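Local coordinates for uncharacterized protein (Legionella pneumophila subsp. pneumophila str. Philadelphia 1, PDB 4RXV) that is of unknown function but carries an N-terminal RavJ-type, clan CA peptidase-like domain and probably acts inside host cells, at residues K72-Y77 with T214-G219; V112-P117 with V203-A208; F105-A110 with V125-S130; T121-A126 with G166-D171. One frame throughout, in Å; residues are numbered along the deposited sequence. Where two conformers were deposited one is given.

Contacts 2 and 3 set helix 105-114 on one antiparallel sheet, whose strand order is 168-170, 136-146, 123-133, 202-206; contact 4 joins two of its strands, and contact 1 lays the 214-219 loop on helix 74-84. Contact 2 stands in the middle, its centre about 8 Å from the centres of contacts 1, 3 and 4, while those of contacts 1 and 4 lie about 16 Å apart. Contacts 3 and 4 share Val-125 and Ala-126. Along the chain, contact 1 encloses all the others, contact 2 encloses contact 4, and contacts 2 and 3 cross. The segment after strand 202-206 is thus brought back onto helix 74-84, beside the helix-on-sheet core.

Contact 1 of 4, residues K72-Y77 with T214-G219; sequences KSAQEY and TSTRTG
Thr-216, in the loop after strand 202-206, packs against Ala-74 and Gln-75 in the first turn of helix 74-84, just past its Ser-73 N-cap. The close part of the contact is small. Thr-216 CG2 lies 3.4 Å from Gln-75 OE1, and Thr-216 OG1 sits 4.0 Å from the methyl CB of Ala-74. With chi1 at -59°, Thr-216 CG2 is anti to the backbone N and points at Gln-75, while OG1 lies beside the backbone N, near both Ala-74 CB and its polar partners. The Gln-75 chain is bent at chi2 (65°), which brings its amide back toward the threonine, and OE1 also accepts from Gln-220 NE2. On the buried side Ala-74 rests on Leu-114 and Leu-213, and its N is bonded to Asp-210 OD2.

The loose side is that of exposed Arg-217, whose end leads away from the helix. The helix start itself is capped within its own segment: Ser-73 OG donates to the anti lone pair of Glu-76 OE2 at 2.7 Å and takes a weak capping bond from Glu-76 N, while Lys-72 N reaches the same carboxylate oxygen from above its plane. OG1 of Thr-216 is bonded to Ser-212 O, and a water completes the link across the contact, accepting from Gln-75 N at 2.9 Å and donating to Thr-216 OG1 at 2.7 Å.

Contact 2 of 4, residues V112-P117 with V203-A208; sequences VLLDDP and VNYQSA
Ser-207 OG takes the N-H of Val-125, and Ser-207 N in turn probably bonds to Val-125 O, so the serine is pinned to strand 123-133 while its CB faces Leu-114. The partner is the last full turn of helix 105-114, where Leu-114 reaches across to the end of the sheet's outermost strand, 202-206. Its two methyls divide the work. CD2 of Leu-114 lies 4.0 Å from Ser-207 CB, and Leu-114 CD1 approaches Tyr-205 CE2 at 4.2 Å, coming obliquely to the ring. Leu-114 CG stands beside its own backbone N (chi1 -75°), a setting that sends the fork of the side chain toward the strand.

Just before this point the strand carries a classic beta bulge, with Asn-204 and Tyr-205 both opposite Val-127. The aromatic ring of Tyr-205 is roofed on one face by the backbone N of Ser-207, 3.5 Å above the plane and offset toward the rim. Its hydroxyl is bonded to Asp-210 OD2, the oxygen that also receives Ala-74 N, and its ring meets that of Tyr-77. Leu-114 has further apolar neighbours in Ala-74, Leu-213 and Val-125. The direct contact between these two segments is therefore apolar, whereas the buried polar groups of Tyr-205 and Ser-207 are bonded to the surrounding chain.

Contact 3 of 4, residues F105-A110 with V125-S130; sequences FAYHSA and VAVIGS
The ring of Tyr-107 presents its edge to Val-127, with CE1 3.8 Å and CD1 4.0 Å from the valine CG1. This is the helix-on-sheet core of the domain, in keeping with its assignment to clan CA: helix 105-114 lies over strand 123-133 and runs antiparallel to it, the two short segments 9.3 Å apart at closest approach and 175° between their directions.

The two side chains cross at about a right angle, and CG1, near the ring plane, is the valine methyl that meets the ring. Val-127 divides its branches between two residues about one turn apart on the helix. CG1, anti to the backbone N (chi1 -180°), goes to the tyrosine, and Val-127 CG2 goes to Ala-110, whose CB is 3.9 Å away. Ala-110 CB also meets CG1 of Val-125, a looser approach at 4.4 Å. The small Ala-110 faces the strand where the two backbones come nearest, its CA 7.0 Å from the CA of Val-125.

The polar end of Tyr-107 is held by Leu-69 O, and its ring packs edge-to-face with Phe-80, linking the core to helix 74-84. Thr-142 OG1 on the next strand bonds to Ala-106 O. Tyr-77, from that same helix 74-84, also touches the valine, its OH 3.8 Å from Val-127 CG2.

Contact 4 of 4, residues T121-A126 with G166-D171; sequences TQYDVA and GTLIVD
Two strands of the antiparallel sheet that are not neighbours, 123-133 and 168-170, meet here over the intervening strand 136-146, through Tyr-123 and Leu-168. Backbone bonds run from each of them to that middle strand, Asp-124 with Val-145 and Leu-168 with Leu-144, while the tyrosine ring also rests on the Leu-144 side chain. CG of Tyr-123 stands beside its backbone N (chi1 -69°), which carries the ring across toward the outer strand. CD1 of Leu-168 approaches obliquely to that ring, 4.0 Å from Tyr-123 CZ and 3.6 Å from the hydroxyl oxygen OH.

The loop that leads into strand 168-170 gives the polar half. Gly-166 has a positive phi (92°); its carbonyl O lies at the edge of the tyrosine ring, near the ring plane, 4.1 Å from Tyr-123 CE1. Helix 6-14 lies against the same side chains, with Ile-9 on Tyr-123 and Pro-6 on Leu-168. A single water joins loop and ring: it donates to Gly-166 O at 2.7 Å and lies in the ring plane, 2.7 Å from Tyr-123 OH.

Contact 1 of 4, residues K72-Y77 with T214-G219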
loop_
_atom_site.group_PDB
_atom_site.type_symbol
_atom_site.label_atom_id
_atom_site.label_comp_id
_atom_site.label_asym_id
_atom_site.label_seq_id
_atom_site.Cartn_x
_atom_site.Cartn_y
_atom_site.Cartn_z
ATOM N N LYS A 72 -0.183 -14.193 -3.967
ATOM C CA LYS A 72 1.015 -14.956 -3.664
ATOM C C LYS A 72 2.052 -14.875 -4.767
ATOM O O LYS A 72 3.026 -15.592 -4.695
ATOM C CB LYS A 72 0.683 -16.416 -3.319
ATOM C CG LYS A 72 -0.227 -16.532 -2.092
ATOM C CD LYS A 72 -0.501 -17.963 -1.677
ATOM C CE LYS A 72 -1.527 -18.021 -0.547
ATOM N NZ LYS A 72 -0.922 -17.743 0.788
ATOM N N SER A 73 1.853 -13.979 -5.749
ATOM C CA SER A 73 2.782 -13.810 -6.858
ATOM C C SER A 73 2.974 -12.339 -7.176
ATOM O O SER A 73 2.053 -11.532 -7.022
ATOM C CB SER A 73 2.264 -14.527 -8.120
ATOM O OG SER A 73 1.210 -13.810 -8.730
ATOM N N ALA A 74 4.156 -12.002 -7.668
ATOM C CA ALA A 74 4.457 -10.628 -8.023
ATOM C C ALA A 74 3.497 -10.062 -9.060
ATOM O O ALA A 74 3.052 -8.927 -8.931
ATOM C CB ALA A 74 5.909 -10.507 -8.489
ATOM N N GLN A 75 3.159 -10.853 -10.077
ATOM C CA GLN A 75 2.290 -10.354 -11.131
ATOM C C GLN A 75 0.907 -9.963 -10.575
ATOM O O GLN A 75 0.280 -9.018 -11.073
ATOM C CB GLN A 75 2.156 -11.362 -12.282
ATOM C CG GLN A 75 1.367 -10.825 -13.462
ATOM C CD GLN A 75 2.067 -9.656 -14.156
ATOM O OE1 GLN A 75 3.277 -9.579 -14.172
ATOM N NE2 GLN A 75 1.291 -8.749 -14.733
ATOM N N GLU A 76 0.404 -10.682 -9.571
ATOM C CA GLU A 76 -0.879 -10.300 -8.978
ATOM C C GLU A 76 -0.837 -8.911 -8.352
ATOM O O GLU A 76 -1.800 -8.168 -8.451
ATOM C CB GLU A 76 -1.314 -11.309 -7.937
ATOM C CG GLU A 76 -1.812 -12.615 -8.511
ATOM C CD GLU A 76 -1.938 -13.613 -7.409
ATOM O OE1 GLU A 76 -3.019 -13.665 -6.789
ATOM O OE2 GLU A 76 -0.950 -14.330 -7.144
ATOM N N TYR A 77 0.268 -8.575 -7.706
ATOM C CA TYR A 77 0.395 -7.243 -7.114
ATOM C C TYR A 77 0.464 -6.166 -8.195
ATOM O O TYR A 77 -0.157 -5.112 -8.060
ATOM C CB TYR A 77 1.602 -7.175 -6.197
ATOM C CG TYR A 77 1.427 -8.002 -4.945
ATOM C CD1 TYR A 77 0.588 -7.574 -3.930
ATOM C CD2 TYR A 77 2.078 -9.214 -4.783
ATOM C CE1 TYR A 77 0.388 -8.321 -2.788
ATOM C CE2 TYR A 77 1.889 -9.981 -3.635
ATOM C CZ TYR A 77 1.040 -9.521 -2.641
ATOM O OH TYR A 77 0.791 -10.233 -1.491
ATOM N N THR A 214 11.311 -13.737 -11.133
ATOM C CA THR A 214 12.303 -13.429 -12.159
ATOM C C THR A 214 11.692 -13.281 -13.554
ATOM O O THR A 214 12.185 -12.504 -14.377
ATOM C CB THR A 214 13.375 -14.505 -12.207
ATOM O OG1 THR A 214 13.890 -14.690 -10.892
ATOM C CG2 THR A 214 14.458 -14.064 -13.135
ATOM N N SER A 215 10.623 -14.028 -13.814
ATOM C CA SER A 215 9.940 -13.949 -15.099
ATOM C C SER A 215 8.856 -12.870 -15.129
ATOM O O SER A 215 8.128 -12.748 -16.114
ATOM C CB SER A 215 9.341 -15.301 -15.482
ATOM O OG SER A 215 8.400 -15.735 -14.530
ATOM N N THR A 216 8.746 -12.090 -14.065
ATOM C CA THR A 216 7.767 -11.017 -14.004
ATOM C C THR A 216 8.418 -9.757 -14.565
ATOM O O THR A 216 9.365 -9.224 -14.008
ATOM C CB THR A 216 7.284 -10.798 -12.558
ATOM O OG1 THR A 216 6.711 -12.010 -12.056
ATOM C CG2 THR A 216 6.229 -9.703 -12.499
ATOM N N ARG A 217 7.866 -9.283 -15.666
ATOM C CA ARG A 217 8.323 -8.089 -16.349
ATOM C C ARG A 217 8.265 -6.851 -15.462
ATOM O O ARG A 217 7.353 -6.694 -14.655
ATOM C CB ARG A 217 7.385 -7.859 -17.539
ATOM C CG ARG A 217 7.978 -7.142 -18.725
ATOM C CD ARG A 217 7.146 -7.403 -19.995
ATOM N NE ARG A 217 7.933 -7.296 -21.225
ATOM C CZ ARG A 217 8.556 -8.311 -21.827
ATOM N NH1 ARG A 217 8.527 -9.534 -21.311
ATOM N NH2 ARG A 217 9.258 -8.093 -22.932
ATOM N N THR A 218 9.234 -5.962 -15.618
ATOM C CA THR A 218 9.175 -4.653 -14.995
ATOM C C THR A 218 8.691 -3.600 -15.999
ATOM O O THR A 218 8.661 -3.844 -17.207
ATOM C CB THR A 218 10.541 -4.248 -14.424
ATOM O OG1 THR A 218 11.534 -4.230 -15.465
ATOM C CG2 THR A 218 10.965 -5.201 -13.318
ATOM N N GLY A 219 8.322 -2.418 -15.520
ATOM C CA GLY A 219 7.867 -1.361 -16.416
ATOM C C GLY A 219 6.483 -1.598 -17.005
ATOM O O GLY A 219 6.121 -1.000 -18.021
HETATM O O HOH W 1 4.557 -13.223 -10.885
#

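Contact 2 of 4, residues V112-P117 with V203-A208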
loop_
_atom_site.group_PDB
_atom_site.type_symbol
_atom_site.label_atom_id
_atom_site.label_comp_id
_atom_site.label_asym_id
_atom_site.label_seq_id
_atom_site.Cartn_x
_atom_site.Cartn_y
_atom_site.Cartn_z
ATOM N N VAL A 112 3.531 -1.476 -7.454
ATOM C CA VAL A 112 4.375 -0.375 -7.914
ATOM C C VAL A 112 5.854 -0.703 -7.716
ATOM O O VAL A 112 6.679 -0.456 -8.591
ATOM C CB VAL A 112 3.984 0.932 -7.198
ATOM C CG1 VAL A 112 4.996 2.024 -7.431
ATOM C CG2 VAL A 112 2.573 1.382 -7.621
ATOM N N LEU A 113 6.183 -1.225 -6.546
ATOM C CA LEU A 113 7.567 -1.503 -6.201
ATOM C C LEU A 113 8.120 -2.705 -6.948
ATOM O O LEU A 113 9.258 -2.679 -7.401
ATOM C CB LEU A 113 7.676 -1.703 -4.702
ATOM C CG LEU A 113 7.283 -0.464 -3.911
ATOM C CD1 LEU A 113 7.068 -0.829 -2.443
ATOM C CD2 LEU A 113 8.225 0.681 -4.092
ATOM N N LEU A 114 7.323 -3.755 -7.099
ATOM C CA LEU A 114 7.725 -4.951 -7.827
ATOM C C LEU A 114 7.928 -4.655 -9.306
ATOM O O LEU A 114 8.621 -5.389 -9.994
ATOM C CB LEU A 114 6.709 -6.089 -7.604
ATOM C CG LEU A 114 6.811 -6.748 -6.221
ATOM C CD1 LEU A 114 5.558 -7.493 -5.861
ATOM C CD2 LEU A 114 8.008 -7.667 -6.142
ATOM N N ASP A 115 7.276 -3.617 -9.814
ATOM C CA ASP A 115 7.350 -3.259 -11.221
ATOM C C ASP A 115 8.589 -2.439 -11.544
ATOM O O ASP A 115 8.815 -2.154 -12.699
ATOM C CB ASP A 115 6.108 -2.462 -11.614
ATOM C CG ASP A 115 5.972 -2.307 -13.100
ATOM O OD1 ASP A 115 5.950 -3.338 -13.794
ATOM O OD2 ASP A 115 5.897 -1.151 -13.568
ATOM N N ASP A 116 9.363 -2.051 -10.535
ATOM C CA ASP A 116 10.523 -1.181 -10.722
ATOM C C ASP A 116 11.822 -1.985 -10.791
ATOM O O ASP A 116 12.188 -2.676 -9.855
ATOM C CB ASP A 116 10.588 -0.184 -9.565
ATOM C CG ASP A 116 11.642 0.879 -9.762
ATOM O OD1 ASP A 116 12.836 0.526 -9.813
ATOM O OD2 ASP A 116 11.281 2.077 -9.842
ATOM N N PRO A 117 12.566 -1.863 -11.896
ATOM C CA PRO A 117 13.765 -2.702 -12.033
ATOM C C PRO A 117 14.901 -2.359 -11.075
ATOM O O PRO A 117 15.660 -3.235 -10.684
ATOM C CB PRO A 117 14.201 -2.455 -13.485
ATOM C CG PRO A 117 13.621 -1.139 -13.826
ATOM C CD PRO A 117 12.334 -1.030 -13.086
ATOM N N VAL A 203 3.748 -12.494 8.072
ATOM C CA VAL A 203 4.296 -12.240 6.751
ATOM C C VAL A 203 3.607 -13.089 5.710
ATOM O O VAL A 203 3.856 -14.299 5.625
ATOM C CB VAL A 203 5.817 -12.453 6.701
ATOM C CG1 VAL A 203 6.346 -12.041 5.341
ATOM C CG2 VAL A 203 6.502 -11.649 7.797
ATOM N N ASN A 204 2.749 -12.474 4.906
ATOM C CA ASN A 204 1.919 -13.207 3.967
ATOM C C ASN A 204 2.537 -13.408 2.596
ATOM O O ASN A 204 2.124 -14.294 1.870
ATOM C CB ASN A 204 0.549 -12.574 3.850
ATOM C CG ASN A 204 -0.250 -12.742 5.125
ATOM O OD1 ASN A 204 -0.734 -11.771 5.700
ATOM N ND2 ASN A 204 -0.347 -13.967 5.593
ATOM N N TYR A 205 3.507 -12.585 2.235
ATOM C CA TYR A 205 4.176 -12.709 0.946
ATOM C C TYR A 205 5.601 -12.224 1.086
ATOM O O TYR A 205 5.839 -11.176 1.684
ATOM C CB TYR A 205 3.449 -11.889 -0.136
ATOM C CG TYR A 205 4.210 -11.808 -1.458
ATOM C CD1 TYR A 205 4.211 -12.882 -2.327
ATOM C CD2 TYR A 205 4.944 -10.688 -1.803
ATOM C CE1 TYR A 205 4.903 -12.822 -3.530
ATOM C CE2 TYR A 205 5.637 -10.616 -3.013
ATOM C CZ TYR A 205 5.621 -11.683 -3.860
ATOM O OH TYR A 205 6.323 -11.593 -5.039
ATOM N N GLN A 206 6.528 -12.974 0.499
ATOM C CA GLN A 206 7.925 -12.560 0.355
ATOM C C GLN A 206 8.353 -12.794 -1.083
ATOM O O GLN A 206 8.382 -13.940 -1.553
ATOM C CB GLN A 206 8.859 -13.332 1.298
ATOM C CG GLN A 206 8.510 -13.140 2.746
ATOM C CD GLN A 206 9.556 -13.663 3.736
ATOM O OE1 GLN A 206 10.720 -13.274 3.707
ATOM N NE2 GLN A 206 9.135 -14.526 4.640
ATOM N N SER A 207 8.721 -11.737 -1.802
ATOM C CA SER A 207 9.177 -11.898 -3.178
ATOM C C SER A 207 10.404 -12.797 -3.256
ATOM O O SER A 207 10.619 -13.468 -4.263
ATOM C CB SER A 207 9.448 -10.553 -3.842
ATOM O OG SER A 207 10.551 -9.868 -3.261
ATOM N N ALA A 208 11.205 -12.821 -2.195
ATOM C CA ALA A 208 12.380 -13.682 -2.129
ATOM C C ALA A 208 12.037 -15.168 -2.213
ATOM O O ALA A 208 12.911 -15.975 -2.520
ATOM C CB ALA A 208 13.133 -13.401 -0.837
#

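Contact 3 of 4, residues F105-A110 with V125-S130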
loop_
_atom_site.group_PDB
_atom_site.type_symbol
_atom_site.label_atom_id
_atom_site.label_comp_id
_atom_site.label_asym_id
_atom_site.label_seq_id
_atom_site.Cartn_x
_atom_site.Cartn_y
_atom_site.Cartn_z
ATOM N N PHE A 105 -5.103 -2.095 0.518
ATOM C CA PHE A 105 -4.465 -0.971 -0.149
ATOM C C PHE A 105 -2.961 -1.218 -0.372
ATOM O O PHE A 105 -2.420 -0.866 -1.421
ATOM C CB PHE A 105 -4.701 0.284 0.687
ATOM C CG PHE A 105 -4.734 1.611 -0.088
ATOM C CD1 PHE A 105 -4.221 1.767 -1.355
ATOM C CD2 PHE A 105 -5.301 2.708 0.521
ATOM C CE1 PHE A 105 -4.275 3.006 -1.995
ATOM C CE2 PHE A 105 -5.330 3.949 -0.089
ATOM C CZ PHE A 105 -4.812 4.097 -1.343
ATOM N N ALA A 106 -2.287 -1.813 0.608
ATOM C CA ALA A 106 -0.859 -2.064 0.529
ATOM C C ALA A 106 -0.481 -2.853 -0.727
ATOM O O ALA A 106 0.645 -2.730 -1.197
ATOM C CB ALA A 106 -0.375 -2.771 1.764
ATOM N N TYR A 107 -1.390 -3.654 -1.268
ATOM C CA TYR A 107 -1.111 -4.463 -2.433
ATOM C C TYR A 107 -0.791 -3.567 -3.631
ATOM O O TYR A 107 -0.014 -3.962 -4.490
ATOM C CB TYR A 107 -2.293 -5.354 -2.754
ATOM C CG TYR A 107 -2.725 -6.331 -1.670
ATOM C CD1 TYR A 107 -1.993 -6.571 -0.521
ATOM C CD2 TYR A 107 -3.935 -6.992 -1.805
ATOM C CE1 TYR A 107 -2.436 -7.457 0.444
ATOM C CE2 TYR A 107 -4.376 -7.875 -0.848
ATOM C CZ TYR A 107 -3.626 -8.085 0.276
ATOM O OH TYR A 107 -4.044 -8.970 1.247
ATOM N N HIS A 108 -1.413 -2.388 -3.693
ATOM C CA HIS A 108 -1.150 -1.452 -4.785
ATOM C C HIS A 108 0.322 -1.077 -4.787
ATOM O O HIS A 108 0.996 -1.142 -5.809
ATOM C CB HIS A 108 -2.028 -0.227 -4.591
ATOM C CG HIS A 108 -2.017 0.735 -5.728
ATOM N ND1 HIS A 108 -0.908 1.472 -6.085
ATOM C CD2 HIS A 108 -3.018 1.093 -6.561
ATOM C CE1 HIS A 108 -1.236 2.225 -7.115
ATOM N NE2 HIS A 108 -2.508 2.020 -7.417
ATOM N N SER A 109 0.822 -0.648 -3.641
ATOM C CA SER A 109 2.236 -0.260 -3.529
ATOM C C SER A 109 3.176 -1.429 -3.743
ATOM O O SER A 109 4.244 -1.232 -4.338
ATOM C CB SER A 109 2.532 0.392 -2.183
ATOM O OG SER A 109 1.806 1.580 -2.006
ATOM N N ALA A 110 2.821 -2.629 -3.299
ATOM C CA ALA A 110 3.638 -3.793 -3.611
ATOM C C ALA A 110 3.797 -3.933 -5.125
ATOM O O ALA A 110 4.904 -4.194 -5.607
ATOM C CB ALA A 110 3.056 -5.047 -2.999
ATOM N N VAL A 125 10.689 -7.503 -1.579
ATOM C CA VAL A 125 9.400 -6.930 -1.203
ATOM C C VAL A 125 8.666 -7.946 -0.366
ATOM O O VAL A 125 8.688 -9.141 -0.670
ATOM C CB VAL A 125 8.591 -6.552 -2.456
ATOM C CG1 VAL A 125 7.217 -6.029 -2.074
ATOM C CG2 VAL A 125 9.320 -5.490 -3.252
ATOM N N ALA A 126 8.014 -7.488 0.693
ATOM C CA ALA A 126 7.165 -8.359 1.489
ATOM C C ALA A 126 5.847 -7.660 1.756
ATOM O O ALA A 126 5.765 -6.428 1.730
ATOM C CB ALA A 126 7.827 -8.744 2.795
ATOM N N VAL A 127 4.822 -8.442 2.020
ATOM C CA VAL A 127 3.525 -7.901 2.450
ATOM C C VAL A 127 3.154 -8.597 3.739
ATOM O O VAL A 127 3.234 -9.835 3.832
ATOM C CB VAL A 127 2.440 -8.094 1.370
ATOM C CG1 VAL A 127 1.097 -7.508 1.847
ATOM C CG2 VAL A 127 2.868 -7.452 0.066
ATOM N N ILE A 128 2.802 -7.809 4.729
ATOM C CA ILE A 128 2.553 -8.288 6.074
ATOM C C ILE A 128 1.178 -7.858 6.560
ATOM O O ILE A 128 0.645 -6.815 6.182
ATOM C CB ILE A 128 3.636 -7.776 7.079
ATOM C CG1 ILE A 128 3.508 -6.266 7.340
ATOM C CG2 ILE A 128 5.033 -8.138 6.577
ATOM C CD1 ILE A 128 4.490 -5.719 8.405
ATOM N N GLY A 129 0.598 -8.701 7.403
ATOM C CA GLY A 129 -0.573 -8.323 8.173
ATOM C C GLY A 129 -0.118 -7.744 9.483
ATOM O O GLY A 129 0.702 -8.319 10.200
ATOM N N SER A 130 -0.658 -6.579 9.799
ATOM C CA SER A 130 -0.257 -5.813 10.966
ATOM C C SER A 130 -1.512 -5.290 11.681
ATOM O O SER A 130 -2.627 -5.708 11.370
ATOM C CB SER A 130 0.703 -4.701 10.534
ATOM O OG SER A 130 1.161 -3.869 11.583
#

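Contact 4 of 4, residues T121-A126 with G166-D171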
loop_
_atom_site.group_PDB
_atom_site.type_symbol
_atom_site.label_atom_id
_atom_site.label_comp_id
_atom_site.label_asym_id
_atom_site.label_seq_id
_atom_site.Cartn_x
_atom_site.Cartn_y
_atom_site.Cartn_z
ATOM N N THR A 121 16.836 -4.969 -7.741
ATOM C CA THR A 121 18.214 -5.352 -7.437
ATOM C C THR A 121 18.721 -4.852 -6.085
ATOM O O THR A 121 19.800 -5.234 -5.646
ATOM C CB THR A 121 19.175 -4.870 -8.528
ATOM O OG1 THR A 121 19.163 -3.445 -8.561
ATOM C CG2 THR A 121 18.767 -5.401 -9.887
ATOM N N GLN A 122 17.952 -3.992 -5.435
ATOM C CA GLN A 122 18.336 -3.417 -4.155
ATOM C C GLN A 122 17.524 -3.955 -2.971
ATOM O O GLN A 122 18.070 -4.086 -1.869
ATOM C CB GLN A 122 18.219 -1.894 -4.233
ATOM C CG GLN A 122 18.585 -1.104 -2.978
ATOM C CD GLN A 122 20.063 -1.149 -2.612
ATOM O OE1 GLN A 122 20.839 -1.938 -3.138
ATOM N NE2 GLN A 122 20.456 -0.260 -1.714
ATOM N N TYR A 123 16.244 -4.271 -3.187
ATOM C CA TYR A 123 15.361 -4.692 -2.125
ATOM C C TYR A 123 14.569 -5.910 -2.540
ATOM O O TYR A 123 14.238 -6.072 -3.704
ATOM C CB TYR A 123 14.360 -3.567 -1.787
ATOM C CG TYR A 123 14.956 -2.343 -1.137
ATOM C CD1 TYR A 123 15.281 -2.345 0.203
ATOM C CD2 TYR A 123 15.178 -1.181 -1.847
ATOM C CE1 TYR A 123 15.818 -1.216 0.812
ATOM C CE2 TYR A 123 15.728 -0.065 -1.250
ATOM C CZ TYR A 123 16.050 -0.088 0.078
ATOM O OH TYR A 123 16.597 1.043 0.636
ATOM N N ASP A 124 14.220 -6.724 -1.549
ATOM C CA ASP A 124 13.126 -7.673 -1.674
ATOM C C ASP A 124 11.851 -6.995 -1.154
ATOM O O ASP A 124 11.913 -6.020 -0.395
ATOM C CB ASP A 124 13.423 -8.945 -0.870
ATOM C CG ASP A 124 14.664 -9.674 -1.339
ATOM O OD1 ASP A 124 14.776 -9.925 -2.550
ATOM O OD2 ASP A 124 15.504 -10.054 -0.484
ATOM N N VAL A 125 10.689 -7.503 -1.579
ATOM C CA VAL A 125 9.400 -6.930 -1.203
ATOM C C VAL A 125 8.666 -7.946 -0.366
ATOM O O VAL A 125 8.688 -9.141 -0.670
ATOM C CB VAL A 125 8.591 -6.552 -2.456
ATOM C CG1 VAL A 125 7.217 -6.029 -2.074
ATOM C CG2 VAL A 125 9.320 -5.490 -3.252
ATOM N N ALA A 126 8.014 -7.488 0.693
ATOM C CA ALA A 126 7.165 -8.359 1.489
ATOM C C ALA A 126 5.847 -7.660 1.756
ATOM O O ALA A 126 5.765 -6.428 1.730
ATOM C CB ALA A 126 7.827 -8.744 2.795
ATOM N N GLY A 166 17.482 -1.506 7.914
ATOM C CA GLY A 166 17.312 -0.960 6.585
ATOM C C GLY A 166 15.943 -1.226 5.978
ATOM O O GLY A 166 15.674 -0.810 4.862
ATOM N N THR A 167 15.054 -1.889 6.702
ATOM C CA THR A 167 13.704 -2.112 6.196
ATOM C C THR A 167 12.960 -0.786 6.077
ATOM O O THR A 167 13.034 0.064 6.953
ATOM C CB THR A 167 12.932 -3.071 7.088
ATOM O OG1 THR A 167 13.625 -4.317 7.124
ATOM C CG2 THR A 167 11.528 -3.304 6.553
ATOM N N LEU A 168 12.256 -0.617 4.964
ATOM C CA LEU A 168 11.383 0.530 4.746
ATOM C C LEU A 168 9.919 0.099 4.669
ATOM O O LEU A 168 9.580 -0.924 4.088
ATOM C CB LEU A 168 11.743 1.251 3.459
ATOM C CG LEU A 168 13.165 1.799 3.408
ATOM C CD1 LEU A 168 13.512 2.265 2.004
ATOM C CD2 LEU A 168 13.347 2.957 4.389
ATOM N N ILE A 169 9.066 0.887 5.303
ATOM C CA ILE A 169 7.639 0.637 5.368
ATOM C C ILE A 169 6.933 1.427 4.267
ATOM O O ILE A 169 7.282 2.598 4.012
ATOM C CB ILE A 169 7.121 1.037 6.774
ATOM C CG1 ILE A 169 7.655 0.036 7.808
ATOM C CG2 ILE A 169 5.610 1.138 6.851
ATOM C CD1 ILE A 169 7.793 0.628 9.181
ATOM N N VAL A 170 5.901 0.838 3.682
ATOM C CA VAL A 170 5.116 1.451 2.621
ATOM C C VAL A 170 3.630 1.183 2.937
ATOM O O VAL A 170 3.162 0.048 2.872
ATOM C CB VAL A 170 5.518 0.937 1.230
ATOM C CG1 VAL A 170 4.717 1.680 0.181
ATOM C CG2 VAL A 170 7.027 1.101 1.012
ATOM N N ASP A 171 2.905 2.255 3.235
ATOM C CA ASP A 171 1.544 2.169 3.727
ATOM C C ASP A 171 0.676 3.214 3.017
ATOM O O ASP A 171 0.448 4.316 3.547
ATOM C CB ASP A 171 1.533 2.365 5.240
ATOM C CG ASP A 171 0.179 2.078 5.867
ATOM O OD1 ASP A 171 -0.847 1.958 5.142
ATOM O OD2 ASP A 171 0.145 1.970 7.117
HETATM O O HOH W 2 17.162 0.769 3.257
#